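Local coordinates for GNA33 (Neisseria gonorrhoeae FA 1090, PDB 2G5D), which probably acts as a peptidoglycan lytic transglycosylase, cleaving the linkage between N-acetylmuramic acid and N-acetylglucosamine with formation of a 1,6-anhydro bond, at residues 63-68 / 369-374; 69-74 / 330-335; 335-340 / 385-390; 349-354 / 408-413; 57-62 / 90-95. All blocks are in the same frame, centred on the assembly; numbering follows the deposited sequence.

How the interactions relate
Interaction 1 lies in the middle of the group: its centre is about 8 Å from that of interaction 2, about 9 Å from those of interactions 3 and 4, and about 12 Å from that of interaction 5. Helix 58-72 contributes in turn to interactions 5, 1 and 2, so it meets, from its N-terminal end onward, helix 92-102, strand 365-375 and the loop 330-335. Strand 365-375 is a neighbour of 339-342 and of 352-358, which join interactions 3 and 4 to the same set of barrel strands. The helix thus packs on a strand about 300 residues later and a loop about 256 later, bringing distant parts of the chain together at the barrel.

Interaction 1 (63-68 / 369-374); sequences QSFRLG and LIMAQD
The Phe65 ring is met obliquely by Met371 SD, 4.9 Å from the ring centroid, in a Met-aromatic contact, while the amide of Gln373 holds Ser64 O almost in its own plane. The two side chains of the first pair cross at about a right angle. Met371 bends at both chi2 and chi3, which carries SD to 3.6 Å from Phe65 CB; a flexible, polarisable thioether suits a place between helix 58-72 and the strand, against the Phe65 ring. Its CG also lies 3.3 Å from Ser64 OG, a tight fit that the small serine permits. Here helix 58-72 lies on strand 365-375 of the 3D domain, which belongs to the double-psi beta-barrel clan. The short segments run nearly parallel, their directions 15° apart, with axes 8.1 Å from each other. Gln373 bridges the gap: with CG anti to its carbonyl carbon (chi1 -68°) and the chain extended beyond, NE2 reaches the helix backbone and gives a hydrogen bond of 2.9 Å to Ser64 O. The donor stands above the carbonyl plane, 51° out of it, and the same oxygen also takes the helical N-H of Gly68. Gly68, with no side chain, lets Gln373 NE2 come to 3.4 Å from its CA. On the other side of the amide, Gln373 OE1 accepts from a water at 2.6 Å. That water also donates to Ser64 OG, whose own proton goes to Tyr338 O, tying the helix to the turn that precedes strand 339-342.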
# COMPACT_ATOMS: atom_id res chain seq x y z
N GLN A 63 -7.16 17.92 4.09
CA GLN A 63 -7.92 16.71 4.48
C GLN A 63 -6.99 15.50 4.60
O GLN A 63 -7.02 14.77 5.60
CB GLN A 63 -9.01 16.40 3.46
CG GLN A 63 -10.23 17.31 3.56
CD GLN A 63 -11.20 17.07 2.44
OE1 GLN A 63 -10.89 17.33 1.27
NE2 GLN A 63 -12.36 16.58 2.77
N SER A 64 -6.16 15.27 3.59
CA SER A 64 -5.29 14.11 3.56
C SER A 64 -4.28 14.17 4.72
O SER A 64 -4.09 13.18 5.44
CB SER A 64 -4.61 14.05 2.19
OG SER A 64 -3.88 12.86 2.00
N PHE A 65 -3.66 15.33 4.94
CA PHE A 65 -2.71 15.51 6.08
C PHE A 65 -3.34 15.24 7.46
O PHE A 65 -2.73 14.60 8.31
CB PHE A 65 -2.02 16.89 6.07
CG PHE A 65 -0.90 17.03 7.09
CD1 PHE A 65 0.26 16.26 7.00
CD2 PHE A 65 -1.03 17.91 8.16
CE1 PHE A 65 1.28 16.37 7.96
CE2 PHE A 65 -0.01 18.05 9.13
CZ PHE A 65 1.15 17.28 9.02
N ARG A 66 -4.55 15.77 7.66
CA ARG A 66 -5.35 15.57 8.89
C ARG A 66 -5.62 14.10 9.20
O ARG A 66 -5.56 13.69 10.36
CB ARG A 66 -6.70 16.33 8.82
CG ARG A 66 -6.69 17.85 9.13
CD ARG A 66 -8.14 18.28 9.43
NE ARG A 66 -8.32 19.73 9.52
CZ ARG A 66 -9.47 20.33 9.83
NH1 ARG A 66 -10.55 19.61 10.11
NH2 ARG A 66 -9.54 21.66 9.87
N LEU A 67 -5.93 13.31 8.16
CA LEU A 67 -6.10 11.86 8.32
C LEU A 67 -4.81 11.17 8.83
O LEU A 67 -4.85 10.32 9.72
CB LEU A 67 -6.58 11.22 6.99
CG LEU A 67 -7.97 11.57 6.45
CD1 LEU A 67 -8.10 11.31 4.93
CD2 LEU A 67 -9.06 10.83 7.18
N GLY A 68 -3.66 11.53 8.25
CA GLY A 68 -2.39 10.98 8.70
C GLY A 68 -2.06 11.36 10.15
O GLY A 68 -1.46 10.56 10.86
N LEU A 369 0.07 18.18 -4.41
CA LEU A 369 0.56 17.98 -3.04
C LEU A 369 -0.18 16.82 -2.41
O LEU A 369 -1.31 16.97 -1.93
CB LEU A 369 0.42 19.23 -2.17
CG LEU A 369 1.04 19.09 -0.77
CD1 LEU A 369 2.54 18.83 -0.90
CD2 LEU A 369 0.77 20.35 0.02
N ILE A 370 0.49 15.65 -2.40
CA ILE A 370 -0.02 14.44 -1.74
C ILE A 370 0.62 14.23 -0.38
O ILE A 370 1.49 14.96 -0.01
CB ILE A 370 0.16 13.20 -2.65
CG1 ILE A 370 1.63 12.78 -2.75
CG2 ILE A 370 -0.47 13.49 -4.06
CD1 ILE A 370 1.88 11.36 -3.17
N MET A 371 0.14 13.24 0.37
CA MET A 371 0.75 12.82 1.63
C MET A 371 1.38 11.44 1.47
O MET A 371 0.76 10.52 0.94
CB MET A 371 -0.28 12.86 2.76
CG MET A 371 -1.02 14.21 2.88
SD MET A 371 0.03 15.59 3.40
CE MET A 371 -0.44 16.74 2.11
N ALA A 372 2.63 11.33 1.93
CA ALA A 372 3.41 10.11 1.87
C ALA A 372 3.11 9.28 3.12
O ALA A 372 3.77 9.42 4.17
CB ALA A 372 4.87 10.45 1.79
N GLN A 373 2.08 8.44 3.02
CA GLN A 373 1.50 7.80 4.19
C GLN A 373 1.54 6.27 4.09
O GLN A 373 1.00 5.56 4.95
CB GLN A 373 0.06 8.28 4.35
CG GLN A 373 -0.08 9.75 4.73
CD GLN A 373 -1.52 10.20 4.72
OE1 GLN A 373 -2.37 9.53 4.13
NE2 GLN A 373 -1.81 11.33 5.37
N ASP A 374 2.20 5.77 3.05
CA ASP A 374 2.25 4.34 2.79
C ASP A 374 3.60 3.94 2.21
O ASP A 374 4.38 4.81 1.77
CB ASP A 374 1.10 3.97 1.86
CG ASP A 374 0.69 2.49 1.97
OD1 ASP A 374 -0.04 2.04 1.07
OD2 ASP A 374 1.08 1.78 2.93
O HOH W 1 -4.49 10.22 2.73

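Interaction 2 (69-74 / 330-335); sequences CANLKN and LGTPLM
Asn71 and Leu330 mark the closest approach of the two backbones, CA to CA 7.1 Å, where the last part of helix 58-72 passes an irregular loop that leads toward strand 339-342. The polar link is a hydrogen bond from Asn71 ND2 to Leu330 O, 2.8 Å long and fairly straight at 157°. ND2 lies in the plane of that carbonyl, and the oxygen in turn lies close to the amide plane of Asn71. Asparagine suits the place: its short chain, with CG anti to the carbonyl carbon (chi1 -76°), reaches just across the gap. Around this bond the packing is apolar and not tight. Thr332 slides past Asn71 in the opposite direction, its CG2 4.1 Å from Asn71 CG and 4.3 Å from Ala70 CB. Leu330 CD1 touches both Asn71 CB, at 4.2 Å, and Leu72 CB, at 4.4 Å. Gly331 takes a positive phi of 88°, a left-handed conformation natural for glycine, and having no side chain it leaves room for the amide of Asn71. Leu330 N bonds to Gln373 O, joining the loop to strand 365-375, while Cys69 forms a disulfide with Cys82 on helix 79-86. The C-terminal part of helix 58-72, disulfide-linked in this way to helix 79-86, is thus bonded through Asn71 to the loop that precedes strand 339-342 of the beta barrel.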
# COMPACT_ATOMS: atom_id res chain seq x y z
N CYS A 69 -2.48 12.54 10.58
CA CYS A 69 -2.22 13.06 11.93
C CYS A 69 -2.78 12.28 13.09
O CYS A 69 -2.25 12.37 14.21
CB CYS A 69 -2.60 14.54 12.06
SG CYS A 69 -1.45 15.67 11.27
N ALA A 70 -3.85 11.49 12.86
CA ALA A 70 -4.38 10.60 13.92
C ALA A 70 -3.25 9.77 14.56
O ALA A 70 -3.27 9.49 15.77
CB ALA A 70 -5.49 9.68 13.39
N ASN A 71 -2.27 9.39 13.76
CA ASN A 71 -1.05 8.74 14.26
C ASN A 71 0.21 9.64 14.22
O ASN A 71 1.04 9.61 15.14
CB ASN A 71 -0.76 7.44 13.48
CG ASN A 71 -1.67 6.27 13.89
OD1 ASN A 71 -2.52 6.38 14.78
ND2 ASN A 71 -1.48 5.13 13.23
N LEU A 72 0.36 10.43 13.16
CA LEU A 72 1.57 11.22 12.96
C LEU A 72 1.75 12.25 14.07
O LEU A 72 2.89 12.60 14.41
CB LEU A 72 1.53 11.92 11.60
CG LEU A 72 2.74 12.10 10.66
CD1 LEU A 72 2.67 13.48 10.00
CD2 LEU A 72 4.10 11.85 11.30
N LYS A 73 0.64 12.72 14.65
CA LYS A 73 0.67 13.74 15.70
C LYS A 73 1.47 13.31 16.94
O LYS A 73 1.90 14.17 17.74
CB LYS A 73 -0.76 14.14 16.12
CG LYS A 73 -1.38 13.24 17.21
CD LYS A 73 -2.72 13.69 17.61
CE LYS A 73 -3.79 12.81 17.02
NZ LYS A 73 -5.03 12.81 17.87
N ASN A 74 1.65 12.00 17.09
CA ASN A 74 2.34 11.40 18.23
C ASN A 74 3.84 11.24 18.03
O ASN A 74 4.56 10.88 18.97
CB ASN A 74 1.71 10.05 18.58
CG ASN A 74 0.28 10.17 19.07
OD1 ASN A 74 -0.04 11.05 19.87
ND2 ASN A 74 -0.59 9.28 18.60
N LEU A 330 1.31 4.07 7.53
CA LEU A 330 1.13 5.00 8.65
C LEU A 330 0.02 4.55 9.62
O LEU A 330 -0.09 5.06 10.76
CB LEU A 330 0.89 6.42 8.11
CG LEU A 330 0.70 7.67 9.00
CD1 LEU A 330 1.77 7.79 10.09
CD2 LEU A 330 0.65 8.95 8.12
N GLY A 331 -0.80 3.60 9.17
CA GLY A 331 -1.85 3.04 10.03
C GLY A 331 -3.13 3.84 9.95
O GLY A 331 -4.02 3.70 10.81
N THR A 332 -3.21 4.69 8.93
CA THR A 332 -4.35 5.59 8.72
C THR A 332 -4.98 5.38 7.33
O THR A 332 -4.29 4.94 6.40
CB THR A 332 -3.96 7.10 8.93
OG1 THR A 332 -2.92 7.48 8.01
CG2 THR A 332 -3.51 7.35 10.37
N PRO A 333 -6.29 5.68 7.20
CA PRO A 333 -6.99 5.52 5.91
C PRO A 333 -6.55 6.47 4.75
O PRO A 333 -6.54 7.70 4.90
CB PRO A 333 -8.47 5.71 6.29
CG PRO A 333 -8.45 6.52 7.56
CD PRO A 333 -7.20 6.11 8.28
N LEU A 334 -6.23 5.90 3.59
CA LEU A 334 -5.72 6.71 2.49
C LEU A 334 -6.84 7.41 1.71
O LEU A 334 -7.92 6.84 1.48
CB LEU A 334 -4.86 5.86 1.53
CG LEU A 334 -3.73 5.03 2.14
CD1 LEU A 334 -3.08 4.11 1.09
CD2 LEU A 334 -2.69 5.93 2.77
N MET A 335 -6.58 8.66 1.32
CA MET A 335 -7.51 9.46 0.56
C MET A 335 -7.11 9.38 -0.90
O MET A 335 -5.98 9.71 -1.26
CB MET A 335 -7.47 10.90 1.03
CG MET A 335 -8.47 11.83 0.39
SD MET A 335 -8.16 13.52 0.91
CE MET A 335 -9.07 14.45 -0.30

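Interaction 3 (335-340 / 385-390); sequences MGEYAG and VDYFWG
Glu337 and Phe388 meet through their backbones: Glu337 N gives a hydrogen bond of 2.8 Å to Phe388 O, and Phe388 N gives one of 3.0 Å to Ala339 O. They join a type II beta turn, Met335 to Tyr338, and the start of the strand after it to the antiparallel strand 384-391 of the 3D domain barrel. Gly336 and Glu337 occupy the turn's two central positions, Glu337 with a positive phi of 78°. Bare glycines let the chains come close, with Gly336 CA 3.6 Å from Gly390 CA. Gly340 likewise pairs with Tyr387 without hydrogen bonds, its CA 3.1 Å from Asp386 O. Beyond the backbone, Glu337 lays its methylene CG against the indole of Trp389, 3.6 Å from CE3, where the long extended chain can pair carbon with ring and still send its carboxylate onward. That carboxylate makes a salt bridge to Arg368, which also bonds to Tyr387 OH, so one guanidinium nitrogen holds both side chains. The Tyr387 ring presses CE2 over one face of the Trp389 ring, and Gln402 holds the indole N-H. Phe388 turns its ring edge to Met335 O, which lies near the ring plane 4.0 Å from CD2.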
# COMPACT_ATOMS: atom_id res chain seq x y z
N MET A 335 -6.58 8.66 1.32
CA MET A 335 -7.51 9.46 0.56
C MET A 335 -7.11 9.38 -0.90
O MET A 335 -5.98 9.71 -1.26
CB MET A 335 -7.47 10.90 1.03
CG MET A 335 -8.47 11.83 0.39
SD MET A 335 -8.16 13.52 0.91
CE MET A 335 -9.07 14.45 -0.30
N GLY A 336 -8.05 8.94 -1.73
CA GLY A 336 -7.84 8.85 -3.19
C GLY A 336 -7.30 10.12 -3.80
O GLY A 336 -7.84 11.23 -3.55
N GLU A 337 -6.21 9.96 -4.56
CA GLU A 337 -5.55 11.05 -5.31
C GLU A 337 -4.67 12.01 -4.52
O GLU A 337 -4.03 12.89 -5.13
CB GLU A 337 -6.56 11.87 -6.10
CG GLU A 337 -7.08 11.18 -7.31
CD GLU A 337 -8.13 12.00 -8.01
OE1 GLU A 337 -9.28 11.58 -8.00
OE2 GLU A 337 -7.81 13.07 -8.56
N TYR A 338 -4.63 11.83 -3.19
CA TYR A 338 -3.96 12.72 -2.24
C TYR A 338 -3.09 11.94 -1.25
O TYR A 338 -2.72 12.45 -0.19
CB TYR A 338 -4.97 13.65 -1.54
CG TYR A 338 -5.40 14.73 -2.51
CD1 TYR A 338 -6.53 14.57 -3.32
CD2 TYR A 338 -4.61 15.87 -2.68
CE1 TYR A 338 -6.86 15.55 -4.28
CE2 TYR A 338 -4.93 16.84 -3.62
CZ TYR A 338 -6.04 16.69 -4.41
OH TYR A 338 -6.30 17.69 -5.31
N ALA A 339 -2.77 10.71 -1.62
CA ALA A 339 -1.86 9.87 -0.84
C ALA A 339 -0.97 9.06 -1.76
O ALA A 339 -1.30 8.81 -2.92
CB ALA A 339 -2.63 8.95 0.12
N GLY A 340 0.19 8.69 -1.25
CA GLY A 340 1.10 7.85 -2.01
C GLY A 340 1.97 6.96 -1.17
O GLY A 340 2.09 7.18 0.04
N VAL A 385 7.44 7.09 -6.30
CA VAL A 385 6.08 7.21 -5.72
C VAL A 385 5.04 6.24 -6.31
O VAL A 385 4.83 6.19 -7.53
CB VAL A 385 5.53 8.69 -5.81
CG1 VAL A 385 4.12 8.80 -5.14
CG2 VAL A 385 6.52 9.68 -5.17
N ASP A 386 4.37 5.49 -5.44
CA ASP A 386 3.19 4.75 -5.89
C ASP A 386 1.99 5.63 -5.55
O ASP A 386 1.67 5.87 -4.38
CB ASP A 386 3.09 3.38 -5.23
CG ASP A 386 2.47 2.31 -6.13
OD1 ASP A 386 2.40 2.49 -7.37
OD2 ASP A 386 2.06 1.27 -5.59
N TYR A 387 1.35 6.12 -6.59
CA TYR A 387 0.33 7.14 -6.47
C TYR A 387 -1.01 6.45 -6.20
O TYR A 387 -1.45 5.63 -7.00
CB TYR A 387 0.32 7.95 -7.78
CG TYR A 387 -0.59 9.14 -7.75
CD1 TYR A 387 -0.13 10.38 -7.35
CD2 TYR A 387 -1.92 9.02 -8.12
CE1 TYR A 387 -0.99 11.48 -7.30
CE2 TYR A 387 -2.78 10.11 -8.07
CZ TYR A 387 -2.31 11.33 -7.66
OH TYR A 387 -3.15 12.40 -7.64
N PHE A 388 -1.63 6.74 -5.05
CA PHE A 388 -2.88 6.07 -4.71
C PHE A 388 -4.07 6.75 -5.38
O PHE A 388 -4.38 7.91 -5.11
CB PHE A 388 -3.09 5.93 -3.18
CG PHE A 388 -4.37 5.23 -2.82
CD1 PHE A 388 -4.57 3.89 -3.18
CD2 PHE A 388 -5.38 5.90 -2.16
CE1 PHE A 388 -5.74 3.24 -2.90
CE2 PHE A 388 -6.56 5.25 -1.85
CZ PHE A 388 -6.74 3.92 -2.22
N TRP A 389 -4.73 6.02 -6.28
CA TRP A 389 -5.81 6.59 -7.07
C TRP A 389 -7.20 6.56 -6.44
O TRP A 389 -8.09 7.28 -6.89
CB TRP A 389 -5.83 6.00 -8.48
CG TRP A 389 -4.82 6.64 -9.38
CD1 TRP A 389 -3.62 6.12 -9.80
CD2 TRP A 389 -4.92 7.94 -9.98
NE1 TRP A 389 -2.98 7.02 -10.63
CE2 TRP A 389 -3.76 8.14 -10.77
CE3 TRP A 389 -5.89 8.96 -9.94
CZ2 TRP A 389 -3.53 9.32 -11.49
CZ3 TRP A 389 -5.67 10.14 -10.68
CH2 TRP A 389 -4.50 10.30 -11.44
N GLY A 390 -7.39 5.78 -5.37
CA GLY A 390 -8.69 5.67 -4.74
C GLY A 390 -9.32 4.32 -5.03
O GLY A 390 -8.63 3.38 -5.45

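Interaction 4 (349-354 / 408-413); sequences LGAPLF and VWQLLP
Ala351 touches segment 408-413 of strand 403-413 with its methyl group, CB lying 3.6 Å from Leu411 O and 4.0 Å from Leu412 CD2; a small methyl fits well against both the carbonyl and the leucine. Pro352 follows, its ring CD 3.4 Å from the same Leu411 O. A proline has no N-H to offer, and this buried oxygen finds no partner in the model. The carbonyl of Pro352 does bond, accepting from Leu411 N at 2.9 Å with a nearly straight N-H line of 170°. Leu353 pairs with Gln410 at a non-hydrogen-bonded position. Its CG is anti to the backbone N (chi1 -151°), which brings CD2 down over the opposite strand to 3.4 Å from Trp409 O, while CD1 meets Val408 CB at 4.2 Å. Gln410 sends OE1 beyond this pair to Thr348 N. Phe354 and Trp409 form the hydrogen-bonded pair, with Phe354 N bonded to Trp409 O and Trp409 N to Phe354 O. Their side chains lie side by side, pointing the same way, and turn into an offset edge-to-face stack: the edge of Phe354 addresses the face of the indole's six-membered ring, centroids 5.7 Å apart and planes at 81°. At the indole edge, Phe354 O lies in the ring plane near CE3. Such antiparallel pairing of strand 352-358 with strand 403-413 forms part of the barrel wall of the 3D domain.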
# COMPACT_ATOMS: atom_id res chain seq x y z
N LEU A 349 7.92 9.30 6.93
CA LEU A 349 6.56 8.78 6.81
C LEU A 349 5.55 9.78 7.38
O LEU A 349 5.70 10.25 8.49
CB LEU A 349 6.40 7.38 7.45
CG LEU A 349 5.08 6.64 7.15
CD1 LEU A 349 4.95 6.22 5.66
CD2 LEU A 349 4.93 5.44 8.07
N GLY A 350 4.53 10.09 6.58
CA GLY A 350 3.53 11.10 6.93
C GLY A 350 3.70 12.45 6.23
O GLY A 350 2.79 13.28 6.26
N ALA A 351 4.85 12.68 5.60
CA ALA A 351 5.21 13.99 5.11
C ALA A 351 4.38 14.39 3.92
O ALA A 351 4.08 13.57 3.06
CB ALA A 351 6.69 14.05 4.76
N PRO A 352 3.99 15.67 3.86
CA PRO A 352 3.48 16.18 2.58
C PRO A 352 4.53 16.02 1.46
O PRO A 352 5.73 16.22 1.68
CB PRO A 352 3.18 17.66 2.89
CG PRO A 352 2.92 17.67 4.41
CD PRO A 352 3.92 16.67 4.95
N LEU A 353 4.09 15.63 0.26
CA LEU A 353 5.03 15.30 -0.80
C LEU A 353 4.45 15.86 -2.09
O LEU A 353 3.39 15.45 -2.53
CB LEU A 353 5.19 13.78 -0.85
CG LEU A 353 6.42 12.94 -1.31
CD1 LEU A 353 6.21 12.43 -2.72
CD2 LEU A 353 7.80 13.57 -1.15
N PHE A 354 5.15 16.83 -2.67
CA PHE A 354 4.74 17.34 -3.97
C PHE A 354 5.31 16.50 -5.10
O PHE A 354 6.52 16.26 -5.16
CB PHE A 354 5.16 18.79 -4.12
CG PHE A 354 4.42 19.51 -5.18
CD1 PHE A 354 3.28 20.27 -4.86
CD2 PHE A 354 4.82 19.42 -6.52
CE1 PHE A 354 2.55 20.94 -5.86
CE2 PHE A 354 4.11 20.09 -7.52
CZ PHE A 354 2.97 20.84 -7.18
N VAL A 408 10.06 14.99 -7.22
CA VAL A 408 9.44 15.05 -5.91
C VAL A 408 10.06 16.08 -4.98
O VAL A 408 11.27 16.33 -5.02
CB VAL A 408 9.30 13.64 -5.23
CG1 VAL A 408 8.67 12.61 -6.21
CG2 VAL A 408 10.59 13.15 -4.66
N TRP A 409 9.23 16.66 -4.13
CA TRP A 409 9.72 17.58 -3.12
C TRP A 409 9.10 17.10 -1.86
O TRP A 409 7.89 16.86 -1.81
CB TRP A 409 9.27 19.02 -3.36
CG TRP A 409 9.82 19.70 -4.59
CD1 TRP A 409 10.74 20.68 -4.62
CD2 TRP A 409 9.40 19.49 -5.95
NE1 TRP A 409 10.96 21.11 -5.92
CE2 TRP A 409 10.15 20.39 -6.76
CE3 TRP A 409 8.46 18.65 -6.56
CZ2 TRP A 409 10.01 20.44 -8.17
CZ3 TRP A 409 8.33 18.69 -7.96
CH2 TRP A 409 9.10 19.58 -8.75
N GLN A 410 9.90 16.97 -0.81
CA GLN A 410 9.38 16.58 0.49
C GLN A 410 9.21 17.83 1.37
O GLN A 410 10.16 18.61 1.50
CB GLN A 410 10.39 15.60 1.11
CG GLN A 410 10.00 15.08 2.48
CD GLN A 410 10.93 14.00 3.01
OE1 GLN A 410 10.50 13.17 3.80
NE2 GLN A 410 12.21 14.01 2.59
N LEU A 411 8.01 18.02 1.96
CA LEU A 411 7.73 19.15 2.90
C LEU A 411 7.79 18.65 4.34
O LEU A 411 7.20 17.64 4.68
CB LEU A 411 6.36 19.84 2.59
CG LEU A 411 6.32 20.80 1.37
CD1 LEU A 411 6.63 20.05 0.10
CD2 LEU A 411 4.95 21.52 1.22
N LEU A 412 8.57 19.34 5.16
CA LEU A 412 8.78 18.94 6.55
C LEU A 412 8.58 20.18 7.41
O LEU A 412 8.90 21.30 6.96
CB LEU A 412 10.22 18.39 6.75
CG LEU A 412 10.53 17.08 6.03
CD1 LEU A 412 12.05 16.80 6.06
CD2 LEU A 412 9.72 15.91 6.63
N PRO A 413 8.06 19.98 8.64
CA PRO A 413 7.92 21.12 9.57
C PRO A 413 9.21 21.94 9.63
O PRO A 413 10.30 21.35 9.79
CB PRO A 413 7.63 20.43 10.90
CG PRO A 413 6.95 19.15 10.50
CD PRO A 413 7.63 18.71 9.25

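Interaction 5 (57-62 / 90-95); sequences DFAKSL and IHSFQA. Unlike the reference sequence in segment 90-95: Ile90 (reference Val).
Leu62 and Ala95 bring their CB atoms to 3.9 Å, and from there the leucine can be followed outward: CG lies 4.1 Å from Ile90 CD1, and CD2 settles between that same methyl and Ala95 CB. CG anti to the backbone N (chi1 -178°) sends the branch along the groove between the segments, where it crosses Ile90 obliquely. Ile90, a valine in the reference sequence, also reaches the helix through CG2, 4.0 Å from Ala59 CB. Small alanines suit this face: Ala95 CB fits against Phe58 CB at 3.7 Å, and the two backbones come close at Phe58 and Ser92. The arrangement is a meeting of two helix starts, 58-72 and 92-102, each with an N-cap residue. Asp57 precedes the first and its carboxylate takes a weak bond from Lys60 N, while OD2 forms a salt bridge of 2.8 Å with Lys60 NZ. His91 precedes the second and accepts from Phe93 N through ND1, 3.0 Å away in the ring plane, at 172°. Between the two starts Ser92 OG accepts from Ala59 N at 3.1 Å, so a hydroxyl of one helix satisfies a first-turn amide of the other. Phe58 continues inward beyond Ala95, its ring edge-to-face with Trp53 and touching Phe99.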
# COMPACT_ATOMS: atom_id res chain seq x y z
N ASP A 57 -5.42 22.26 -5.11
CA ASP A 57 -6.56 22.08 -4.22
C ASP A 57 -5.97 21.73 -2.84
O ASP A 57 -5.93 20.56 -2.41
CB ASP A 57 -7.51 21.01 -4.76
CG ASP A 57 -8.84 21.00 -4.06
OD1 ASP A 57 -8.96 21.55 -2.94
OD2 ASP A 57 -9.78 20.45 -4.64
N PHE A 58 -5.50 22.77 -2.16
CA PHE A 58 -4.92 22.65 -0.83
C PHE A 58 -5.94 22.24 0.24
O PHE A 58 -5.56 21.77 1.33
CB PHE A 58 -4.24 23.96 -0.39
CG PHE A 58 -2.97 24.28 -1.13
CD1 PHE A 58 -2.96 25.30 -2.08
CD2 PHE A 58 -1.79 23.58 -0.88
CE1 PHE A 58 -1.78 25.63 -2.78
CE2 PHE A 58 -0.60 23.90 -1.60
CZ PHE A 58 -0.59 24.92 -2.53
N ALA A 59 -7.25 22.41 -0.02
CA ALA A 59 -8.26 21.89 0.92
C ALA A 59 -8.15 20.37 0.98
O ALA A 59 -8.17 19.76 2.07
CB ALA A 59 -9.69 22.31 0.48
N LYS A 60 -8.02 19.76 -0.20
CA LYS A 60 -7.90 18.32 -0.31
C LYS A 60 -6.59 17.81 0.31
O LYS A 60 -6.61 16.80 1.02
CB LYS A 60 -8.13 17.84 -1.76
CG LYS A 60 -9.61 17.74 -2.09
CD LYS A 60 -9.90 17.32 -3.53
CE LYS A 60 -11.37 17.56 -3.90
NZ LYS A 60 -11.85 18.97 -3.54
N SER A 61 -5.46 18.52 0.09
CA SER A 61 -4.19 18.12 0.72
C SER A 61 -4.30 18.23 2.23
O SER A 61 -3.76 17.38 2.95
CB SER A 61 -3.00 19.01 0.26
OG SER A 61 -2.95 19.08 -1.15
N LEU A 62 -5.00 19.26 2.71
CA LEU A 62 -5.21 19.41 4.17
C LEU A 62 -6.06 18.29 4.75
O LEU A 62 -5.70 17.75 5.80
CB LEU A 62 -5.75 20.80 4.56
CG LEU A 62 -5.97 21.08 6.07
CD1 LEU A 62 -4.67 20.98 6.88
CD2 LEU A 62 -6.60 22.43 6.30
N ILE A 90 -10.91 23.87 6.27
CA ILE A 90 -10.80 23.06 5.05
C ILE A 90 -11.18 23.90 3.84
O ILE A 90 -12.31 23.80 3.33
CB ILE A 90 -11.64 21.74 5.11
CG1 ILE A 90 -11.30 20.95 6.39
CG2 ILE A 90 -11.35 20.87 3.88
CD1 ILE A 90 -9.99 20.19 6.34
N HIS A 91 -10.21 24.72 3.41
CA HIS A 91 -10.32 25.65 2.27
C HIS A 91 -8.93 25.90 1.76
O HIS A 91 -8.01 26.11 2.55
CB HIS A 91 -10.94 26.99 2.67
CG HIS A 91 -11.38 27.82 1.49
ND1 HIS A 91 -10.50 28.49 0.67
CD2 HIS A 91 -12.62 28.09 1.01
CE1 HIS A 91 -11.17 29.11 -0.28
NE2 HIS A 91 -12.46 28.89 -0.09
N SER A 92 -8.78 25.90 0.43
CA SER A 92 -7.50 26.07 -0.23
C SER A 92 -6.75 27.36 0.06
O SER A 92 -5.53 27.38 -0.04
CB SER A 92 -7.68 25.94 -1.73
OG SER A 92 -8.15 24.65 -2.02
N PHE A 93 -7.47 28.43 0.40
CA PHE A 93 -6.82 29.71 0.71
C PHE A 93 -6.01 29.60 2.00
O PHE A 93 -4.80 29.85 2.01
CB PHE A 93 -7.83 30.86 0.79
CG PHE A 93 -7.20 32.20 1.08
CD1 PHE A 93 -6.49 32.88 0.09
CD2 PHE A 93 -7.28 32.76 2.35
CE1 PHE A 93 -5.89 34.12 0.34
CE2 PHE A 93 -6.68 34.00 2.62
CZ PHE A 93 -6.00 34.68 1.60
N GLN A 94 -6.70 29.21 3.07
CA GLN A 94 -6.11 29.00 4.40
C GLN A 94 -5.12 27.82 4.46
O GLN A 94 -4.06 27.91 5.12
CB GLN A 94 -7.23 28.77 5.39
CG GLN A 94 -7.99 30.05 5.80
CD GLN A 94 -9.17 30.46 4.90
OE1 GLN A 94 -9.81 31.48 5.16
NE2 GLN A 94 -9.47 29.67 3.86
N ALA A 95 -5.48 26.74 3.77
CA ALA A 95 -4.67 25.53 3.70
C ALA A 95 -3.36 25.76 2.96
O ALA A 95 -2.34 25.22 3.34
CB ALA A 95 -5.48 24.41 3.06